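Local coordinates for protein CocE/NonD family hydrolase (Staphylococcus aureus subsp. aureus COL, PDB 3III) that is probably a serine-type hydrolase of the CocE/NonD family, related to X-Pro dipeptidyl-peptidases of family S15, at residues T360-N365 with L371-I376; E507-V512 with S552-P557. All coordinates share one frame; numbering follows the deposited sequence. Where two conformers were deposited one is given.

Overall arrangement
Both contacts belong to the C-terminal non-catalytic domain, and their centres lie 9 Å apart. Contact 1 is a β-hairpin; contact 2, formed by segments later in the chain, is the facing of two β-sheets. Strand 358-365 carries one half of contact 1 and pairs antiparallel with strand 553-559, which carries one half of contact 2: Leu-362 O lies 2.8 Å from Leu-554 N and Thr-360 N 2.9 Å from Ile-556 O, both probable hydrogen bonds. A further link is apolar, with Leu-371 CD1 of the hairpin 3.5 Å from Leu-509 CD2. The centres of contacts 1 and 2 are about 31 Å and 24 Å from the centre of the chain.

Contact 1. Residues T360-N365 with L371-I376; sequences TPLYLN and LNHAKI
Tyr-363 and Asn-372 form the antiparallel hydrogen-bonded pair of a β-hairpin. Tyr-363 N donates to Asn-372 O at 2.8 Å, in the carbonyl plane and on a lone pair. In the return direction Tyr-363 O takes two donors from the same asparagine: a weak bond from Asn-372 N, and a nearly straight one from Asn-372 ND2 (3.0 Å, 173° at the hydrogen), tilted from the carbonyl plane. A chi1 of -57° sets the amide beside its own backbone N, where both donors can converge on one oxygen. Thr-370 OG1 takes a second hydrogen bond from this amide nitrogen, while a water joins Asn-372 OD1 to Asn-365 ND2, so both ends of the amide are fixed. Asn-365 is likewise held at both ends, its OD1 being hydrogen-bonded to Glu-367 N.

After Asn-372 the chain swings round the Tyr-363 ring. Lys-375 CG lies over one ring face, 3.8 Å from the centroid and displaced toward the rim, in a CH-pi contact; the bend at chi3 carries Lys-375 CE back to within 3.7 Å of Tyr-363 CE1. His-373 O approaches the edge of the Tyr-363 ring in plane and also shares a water with Pro-361 O. Farther along, Ile-376 CD1 packs 3.8 Å from Asn-365 CB, the two side chains crossing at about a right angle.

On the other face of the hairpin, Leu-364 and Leu-371 run side by side, pointing the same way. Their methyls are tight: Leu-364 CD1 to Leu-371 CD2 is 3.4 Å. Both leucines rest on Phe-395 of strand 392-398, whose Lys-396 shares a backbone hydrogen bond with Leu-371, and strand 553-559 flanks segment 360-365 through backbone bonds.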
ATOM      1  N   THR A 360      23.677   4.806  -7.947  1.00  7.60           N
ATOM      2  CA  THR A 360      25.023   4.272  -8.158  1.00  7.97           C
ATOM      3  C   THR A 360      24.881   2.895  -8.796  1.00  8.94           C
ATOM      4  O   THR A 360      24.162   2.049  -8.280  1.00  7.94           O
ATOM      5  CB  THR A 360      25.782   4.168  -6.861  1.00  7.50           C
ATOM      6  OG1 THR A 360      25.748   5.448  -6.220  1.00  9.22           O
ATOM      7  CG2 THR A 360      27.243   3.733  -7.051  1.00  8.51           C
ATOM      8  N   PRO A 361      25.536   2.682  -9.943  1.00  7.63           N
ATOM      9  CA  PRO A 361      25.405   1.367 -10.557  1.00  8.21           C
ATOM     10  C   PRO A 361      26.348   0.373  -9.942  1.00  7.48           C
ATOM     11  O   PRO A 361      27.499   0.713  -9.642  1.00  8.76           O
ATOM     12  CB  PRO A 361      25.817   1.632 -12.023  1.00  7.87           C
ATOM     13  CG  PRO A 361      26.652   2.857 -11.997  1.00  8.30           C
ATOM     14  CD  PRO A 361      26.325   3.619 -10.758  1.00  9.11           C
ATOM     15  N   LEU A 362      25.876  -0.844  -9.758  1.00  8.05           N
ATOM     16  CA  LEU A 362      26.725  -2.007  -9.511  1.00  8.30           C
ATOM     17  C   LEU A 362      26.517  -3.023 -10.669  1.00  9.39           C
ATOM     18  O   LEU A 362      25.394  -3.510 -10.893  1.00  9.24           O
ATOM     19  CB  LEU A 362      26.375  -2.637  -8.178  1.00  8.10           C
ATOM     20  CG  LEU A 362      26.757  -1.839  -6.917  1.00  8.34           C
ATOM     21  CD1 LEU A 362      26.103  -2.552  -5.667  1.00  7.30           C
ATOM     22  CD2 LEU A 362      28.271  -1.740  -6.799  1.00 10.57           C
ATOM     23  N   TYR A 363      27.586  -3.319 -11.403  1.00  9.01           N
ATOM     24  CA  TYR A 363      27.509  -4.161 -12.603  1.00  9.07           C
ATOM     25  C   TYR A 363      27.572  -5.650 -12.272  1.00  8.35           C
ATOM     26  O   TYR A 363      28.378  -6.074 -11.456  1.00  7.82           O
ATOM     27  CB  TYR A 363      28.614  -3.785 -13.577  1.00  9.72           C
ATOM     28  CG  TYR A 363      28.545  -2.328 -13.988  1.00 10.33           C
ATOM     29  CD1 TYR A 363      27.701  -1.915 -14.997  1.00 11.66           C
ATOM     30  CD2 TYR A 363      29.276  -1.362 -13.317  1.00  9.40           C
ATOM     31  CE1 TYR A 363      27.615  -0.561 -15.361  1.00 12.45           C
ATOM     32  CE2 TYR A 363      29.188  -0.035 -13.657  1.00  9.97           C
ATOM     33  CZ  TYR A 363      28.368   0.363 -14.670  1.00 11.40           C
ATOM     34  OH  TYR A 363      28.299   1.683 -15.015  1.00 12.26           O
ATOM     35  N   LEU A 364      26.660  -6.420 -12.872  1.00  7.38           N
ATOM     36  CA  LEU A 364      26.560  -7.862 -12.624  1.00  7.03           C
ATOM     37  C   LEU A 364      27.608  -8.586 -13.441  1.00  7.80           C
ATOM     38  O   LEU A 364      27.859  -8.205 -14.582  1.00  6.05           O
ATOM     39  CB  LEU A 364      25.217  -8.401 -13.106  1.00  5.95           C
ATOM     40  CG  LEU A 364      24.034  -8.292 -12.178  1.00  8.41           C
ATOM     41  CD1 LEU A 364      23.718  -6.843 -11.877  1.00  8.26           C
ATOM     42  CD2 LEU A 364      22.878  -9.033 -12.813  1.00  6.13           C
ATOM     43  N   ASN A 365      28.180  -9.650 -12.869  1.00  8.65           N
ATOM     44  CA  ASN A 365      29.095 -10.540 -13.584  1.00  8.21           C
ATOM     45  C   ASN A 365      28.521 -11.965 -13.442  1.00  9.34           C
ATOM     46  O   ASN A 365      28.536 -12.527 -12.341  1.00  8.57           O
ATOM     47  CB  ASN A 365      30.507 -10.464 -12.972  1.00  8.93           C
ATOM     48  CG  ASN A 365      31.513 -11.322 -13.721  1.00 10.02           C
ATOM     49  OD1 ASN A 365      31.115 -12.104 -14.562  1.00  9.95           O
ATOM     50  ND2 ASN A 365      32.804 -11.101 -13.498  1.00  8.62           N
ATOM     51  N   LEU A 371      28.450  -8.446  -7.939  1.00 10.23           N
ATOM     52  CA  LEU A 371      28.081  -7.091  -8.287  1.00  9.97           C
ATOM     53  C   LEU A 371      29.337  -6.270  -8.095  1.00  9.98           C
ATOM     54  O   LEU A 371      30.089  -6.492  -7.140  1.00  9.38           O
ATOM     55  CB  LEU A 371      26.987  -6.557  -7.358  1.00  9.32           C
ATOM     56  CG  LEU A 371      25.576  -7.162  -7.378  1.00  9.95           C
ATOM     57  CD1 LEU A 371      24.739  -6.617  -6.209  1.00  6.89           C
ATOM     58  CD2 LEU A 371      24.904  -6.819  -8.705  1.00  6.40           C
ATOM     59  N   ASN A 372      29.566  -5.312  -8.986  1.00 10.61           N
ATOM     60  CA  ASN A 372      30.867  -4.688  -9.088  1.00 10.99           C
ATOM     61  C   ASN A 372      30.800  -3.185  -9.309  1.00 11.59           C
ATOM     62  O   ASN A 372      29.968  -2.703 -10.077  1.00  9.33           O
ATOM     63  CB  ASN A 372      31.666  -5.291 -10.303  1.00 11.54           C
ATOM     64  CG  ASN A 372      31.843  -6.821 -10.227  1.00 12.47           C
ATOM     65  OD1 ASN A 372      32.892  -7.336  -9.793  1.00 10.36           O
ATOM     66  ND2 ASN A 372      30.817  -7.548 -10.632  1.00  3.90           N
ATOM     67  N   HIS A 373      31.752  -2.458  -8.721  1.00 12.62           N
ATOM     68  CA  HIS A 373      31.948  -1.035  -9.027  1.00 13.95           C
ATOM     69  C   HIS A 373      32.197  -0.747 -10.478  1.00 12.56           C
ATOM     70  O   HIS A 373      31.665   0.203 -10.959  1.00 11.12           O
ATOM     71  CB  HIS A 373      33.148  -0.447  -8.299  1.00 14.85           C
ATOM     72  CG  HIS A 373      32.932  -0.311  -6.845  1.00 21.56           C
ATOM     73  ND1 HIS A 373      31.961   0.517  -6.322  1.00 28.04           N
ATOM     74  CD2 HIS A 373      33.537  -0.913  -5.788  1.00 28.21           C
ATOM     75  CE1 HIS A 373      31.980   0.425  -4.999  1.00 29.54           C
ATOM     76  NE2 HIS A 373      32.927  -0.435  -4.648  1.00 29.35           N
ATOM     77  N   ALA A 374      33.049  -1.545 -11.125  1.00 13.19           N
ATOM     78  CA  ALA A 374      33.504  -1.305 -12.487  1.00 13.38           C
ATOM     79  C   ALA A 374      32.674  -2.123 -13.442  1.00 13.77           C
ATOM     80  O   ALA A 374      32.168  -3.175 -13.054  1.00 12.49           O
ATOM     81  CB  ALA A 374      34.986  -1.708 -12.624  1.00 14.06           C
ATOM     82  N   LYS A 375      32.583  -1.677 -14.700  1.00 14.27           N
ATOM     83  CA  LYS A 375      31.900  -2.433 -15.751  1.00 14.65           C
ATOM     84  C   LYS A 375      32.627  -3.727 -16.028  1.00 14.53           C
ATOM     85  O   LYS A 375      33.825  -3.812 -15.851  1.00 12.36           O
ATOM     86  CB  LYS A 375      31.817  -1.611 -17.055  1.00 15.66           C
ATOM     87  CG  LYS A 375      31.109  -0.251 -16.873  1.00 18.65           C
ATOM     88  CD  LYS A 375      30.549   0.351 -18.164  1.00 20.60           C
ATOM     89  CE  LYS A 375      29.272  -0.439 -18.645  1.00 24.07           C
ATOM     90  NZ  LYS A 375      28.618   0.096 -19.874  1.00 23.58           N
ATOM     91  N   ILE A 376      31.912  -4.735 -16.504  1.00 14.12           N
ATOM     92  CA  ILE A 376      32.526  -6.007 -16.823  1.00 14.25           C
ATOM     93  C   ILE A 376      32.778  -6.007 -18.328  1.00 14.30           C
ATOM     94  O   ILE A 376      31.884  -5.781 -19.100  1.00 14.40           O
ATOM     95  CB  ILE A 376      31.645  -7.196 -16.392  1.00 14.08           C
ATOM     96  CG1 ILE A 376      31.293  -7.095 -14.888  1.00 15.20           C
ATOM     97  CG2 ILE A 376      32.349  -8.487 -16.714  1.00 14.16           C
ATOM     98  CD1 ILE A 376      32.443  -7.318 -13.931  1.00 15.35           C
TER
HETATM   99  O   HOH W   1      29.754   1.894  -9.826  1.00 16.50           O
HETATM  100  O   HOH W   2      33.746  -9.659 -11.228  1.00  6.66           O

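Contact 2. Residues E507-V512 with S552-P557; sequences ETLEVV and SQLIIP
Ser-552 OG, gripped by Tyr-545 O and Trp-414 N, sits just before the strand from which Leu-554 reaches across to Leu-509 and Val-511. The setting is the β-sandwich of the C-terminal domain, consistent with its place among the galactose-binding-like folds. Strands 508-512 and 553-557 belong to different sheets and meet only through side chains. Their axes pass 10.0 Å apart at closest approach, with an angle of 130° between chain directions, and the facing backbones come no nearer than the 8.3 Å between Val-511 CA and Leu-554 CA.

Alternation along each strand selects the residues involved: Leu-509 and Val-511 on one side, Leu-554 and Ile-556 on the other, all buried with their CB atoms directed at the opposing strand. Leu-509 and Leu-554 both extend away from their backbone nitrogens (chi1 176° and 180°) and therefore meet tip to tip, Leu-509 CD2 lying 3.8 Å from Leu-554 CD2. Val-511 meets the same leucine differently. The two side chains slide past each other in opposite directions, and the valine branch that lies beside its own backbone N does the touching. Ile-556 adds a looser contact at the other end, where its CG2 is 4.4 Å from Leu-509 CD1.

Neighbouring strands complete this apolar interior. Ile-429 lies against both Leu-509 and Val-511 within their sheet, whereas Leu-411 of the opposite sheet touches Val-511 and Leu-554, so it too spans the interface. At the centre, three methyl carbons form a triangle: Leu-554 CD2 stands 3.6 Å from Val-511 CG2, which in turn is 4.2 Å from Leu-509 CD2.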
ATOM      1  N   GLU A 507      28.507  -6.277   5.752  1.00  8.06           N
ATOM      2  CA  GLU A 507      27.255  -6.892   5.332  1.00  6.35           C
ATOM      3  C   GLU A 507      27.177  -6.911   3.807  1.00  7.17           C
ATOM      4  O   GLU A 507      27.895  -6.178   3.151  1.00  7.57           O
ATOM      5  CB  GLU A 507      26.057  -6.170   5.977  1.00  7.86           C
ATOM      6  CG  GLU A 507      26.014  -6.400   7.520  1.00  6.76           C
ATOM      7  CD  GLU A 507      24.750  -5.924   8.226  1.00 12.42           C
ATOM      8  OE1 GLU A 507      24.224  -4.823   7.937  1.00 14.37           O
ATOM      9  OE2 GLU A 507      24.304  -6.671   9.134  1.00 14.17           O
ATOM     10  N   THR A 508      26.280  -7.728   3.261  1.00  6.22           N
ATOM     11  CA  THR A 508      26.207  -7.964   1.813  1.00  6.57           C
ATOM     12  C   THR A 508      24.839  -7.698   1.245  1.00  6.32           C
ATOM     13  O   THR A 508      23.851  -8.067   1.843  1.00  7.82           O
ATOM     14  CB  THR A 508      26.548  -9.421   1.591  1.00  7.20           C
ATOM     15  OG1 THR A 508      27.887  -9.629   2.084  1.00  8.80           O
ATOM     16  CG2 THR A 508      26.454  -9.849   0.060  1.00  7.44           C
ATOM     17  N   LEU A 509      24.785  -7.110   0.067  1.00  6.37           N
ATOM     18  CA  LEU A 509      23.559  -7.027  -0.701  1.00  6.53           C
ATOM     19  C   LEU A 509      23.628  -8.087  -1.746  1.00  6.75           C
ATOM     20  O   LEU A 509      24.693  -8.305  -2.407  1.00  6.44           O
ATOM     21  CB  LEU A 509      23.442  -5.623  -1.338  1.00  6.62           C
ATOM     22  CG  LEU A 509      22.240  -5.388  -2.264  1.00  9.65           C
ATOM     23  CD1 LEU A 509      21.858  -3.866  -2.325  1.00 10.62           C
ATOM     24  CD2 LEU A 509      22.476  -5.933  -3.658  1.00  7.31           C
ATOM     25  N   GLU A 510      22.516  -8.772  -1.912  1.00  7.83           N
ATOM     26  CA  GLU A 510      22.409  -9.846  -2.884  1.00  8.91           C
ATOM     27  C   GLU A 510      21.211  -9.609  -3.779  1.00  9.33           C
ATOM     28  O   GLU A 510      20.094  -9.399  -3.299  1.00  8.71           O
ATOM     29  CB  GLU A 510      22.264 -11.187  -2.199  1.00  8.83           C
ATOM     30  CG  GLU A 510      22.258 -12.389  -3.157  1.00 11.13           C
ATOM     31  CD  GLU A 510      22.010 -13.702  -2.411  1.00 17.36           C
ATOM     32  OE1 GLU A 510      21.285 -13.701  -1.381  1.00 18.74           O
ATOM     33  OE2 GLU A 510      22.544 -14.730  -2.844  1.00 22.40           O
ATOM     34  N   VAL A 511      21.461  -9.608  -5.083  1.00  8.89           N
ATOM     35  CA  VAL A 511      20.410  -9.643  -6.064  1.00 10.13           C
ATOM     36  C   VAL A 511      20.129 -11.105  -6.404  1.00  9.55           C
ATOM     37  O   VAL A 511      21.055 -11.841  -6.713  1.00  9.56           O
ATOM     38  CB  VAL A 511      20.854  -8.977  -7.383  1.00 11.04           C
ATOM     39  CG1 VAL A 511      19.853  -9.335  -8.484  1.00 13.49           C
ATOM     40  CG2 VAL A 511      20.957  -7.527  -7.218  1.00 13.07           C
ATOM     41  N   VAL A 512      18.853 -11.492  -6.465  1.00  8.76           N
ATOM     42  CA  VAL A 512      18.444 -12.823  -6.871  1.00  8.08           C
ATOM     43  C   VAL A 512      17.493 -12.647  -8.066  1.00  8.32           C
ATOM     44  O   VAL A 512      16.623 -11.780  -8.039  1.00  9.74           O
ATOM     45  CB  VAL A 512      17.666 -13.531  -5.759  1.00  9.58           C
ATOM     46  CG1 VAL A 512      17.161 -14.904  -6.225  1.00  8.24           C
ATOM     47  CG2 VAL A 512      18.501 -13.627  -4.470  1.00  8.42           C
ATOM     48  N   SER A 552      24.247  -5.255 -17.821  1.00  9.57           N
ATOM     49  CA  SER A 552      23.384  -5.618 -16.723  1.00  7.90           C
ATOM     50  C   SER A 552      23.946  -4.981 -15.454  1.00  7.24           C
ATOM     51  O   SER A 552      25.122  -5.089 -15.171  1.00  6.90           O
ATOM     52  CB  SER A 552      23.343  -7.138 -16.599  1.00  7.69           C
ATOM     53  OG  SER A 552      22.747  -7.652 -17.764  1.00  9.68           O
ATOM     54  N   GLN A 553      23.097  -4.300 -14.712  1.00  7.89           N
ATOM     55  CA  GLN A 553      23.532  -3.548 -13.531  1.00  7.51           C
ATOM     56  C   GLN A 553      22.341  -3.305 -12.628  1.00  7.36           C
ATOM     57  O   GLN A 553      21.202  -3.334 -13.116  1.00  5.99           O
ATOM     58  CB  GLN A 553      24.074  -2.209 -13.988  1.00  8.25           C
ATOM     59  CG  GLN A 553      23.043  -1.379 -14.751  1.00  7.99           C
ATOM     60  CD  GLN A 553      23.659  -0.161 -15.353  1.00  7.62           C
ATOM     61  OE1 GLN A 553      23.742   0.901 -14.703  1.00 10.08           O
ATOM     62  NE2 GLN A 553      24.105  -0.281 -16.588  1.00  7.88           N
ATOM     63  N   LEU A 554      22.635  -3.079 -11.345  1.00  6.65           N
ATOM     64  CA  LEU A 554      21.678  -2.670 -10.335  1.00  7.20           C
ATOM     65  C   LEU A 554      21.945  -1.221  -9.949  1.00  6.83           C
ATOM     66  O   LEU A 554      23.037  -0.879  -9.551  1.00  9.13           O
ATOM     67  CB  LEU A 554      21.753  -3.601  -9.109  1.00  6.66           C
ATOM     68  CG  LEU A 554      20.765  -3.239  -7.974  1.00  7.36           C
ATOM     69  CD1 LEU A 554      19.261  -3.571  -8.323  1.00  6.71           C
ATOM     70  CD2 LEU A 554      21.323  -3.948  -6.727  1.00  5.34           C
ATOM     71  N   ILE A 555      20.974  -0.337 -10.137  1.00  7.60           N
ATOM     72  CA  ILE A 555      21.090   1.044  -9.680  1.00  7.09           C
ATOM     73  C   ILE A 555      20.587   1.090  -8.206  1.00  7.95           C
ATOM     74  O   ILE A 555      19.451   0.720  -7.945  1.00  6.93           O
ATOM     75  CB  ILE A 555      20.234   1.996 -10.520  1.00  6.59           C
ATOM     76  CG1 ILE A 555      20.613   1.956 -11.998  1.00  9.82           C
ATOM     77  CG2 ILE A 555      20.299   3.436  -9.984  1.00  6.07           C
ATOM     78  CD1 ILE A 555      22.008   2.341 -12.285  1.00  8.23           C
ATOM     79  N   ILE A 556      21.421   1.562  -7.300  1.00  8.37           N
ATOM     80  CA  ILE A 556      21.089   1.628  -5.894  1.00  9.14           C
ATOM     81  C   ILE A 556      21.066   3.077  -5.399  1.00  8.00           C
ATOM     82  O   ILE A 556      21.887   3.878  -5.807  1.00  8.75           O
ATOM     83  CB  ILE A 556      22.036   0.783  -5.030  1.00  8.30           C
ATOM     84  CG1 ILE A 556      23.488   1.283  -5.087  1.00  9.76           C
ATOM     85  CG2 ILE A 556      21.880  -0.686  -5.383  1.00  9.86           C
ATOM     86  CD1 ILE A 556      24.396   0.528  -4.105  1.00  8.17           C
ATOM     87  N   PRO A 557      20.097   3.425  -4.532  1.00  9.06           N
ATOM     88  CA  PRO A 557      19.911   4.815  -4.071  1.00  7.98           C
ATOM     89  C   PRO A 557      20.678   5.082  -2.792  1.00  9.10           C
ATOM     90  O   PRO A 557      20.143   4.937  -1.674  1.00  8.10           O
ATOM     91  CB  PRO A 557      18.402   4.866  -3.778  1.00  9.65           C
ATOM     92  CG  PRO A 557      18.062   3.376  -3.366  1.00  8.28           C
ATOM     93  CD  PRO A 557      18.904   2.599  -4.317  1.00  7.28           C
TER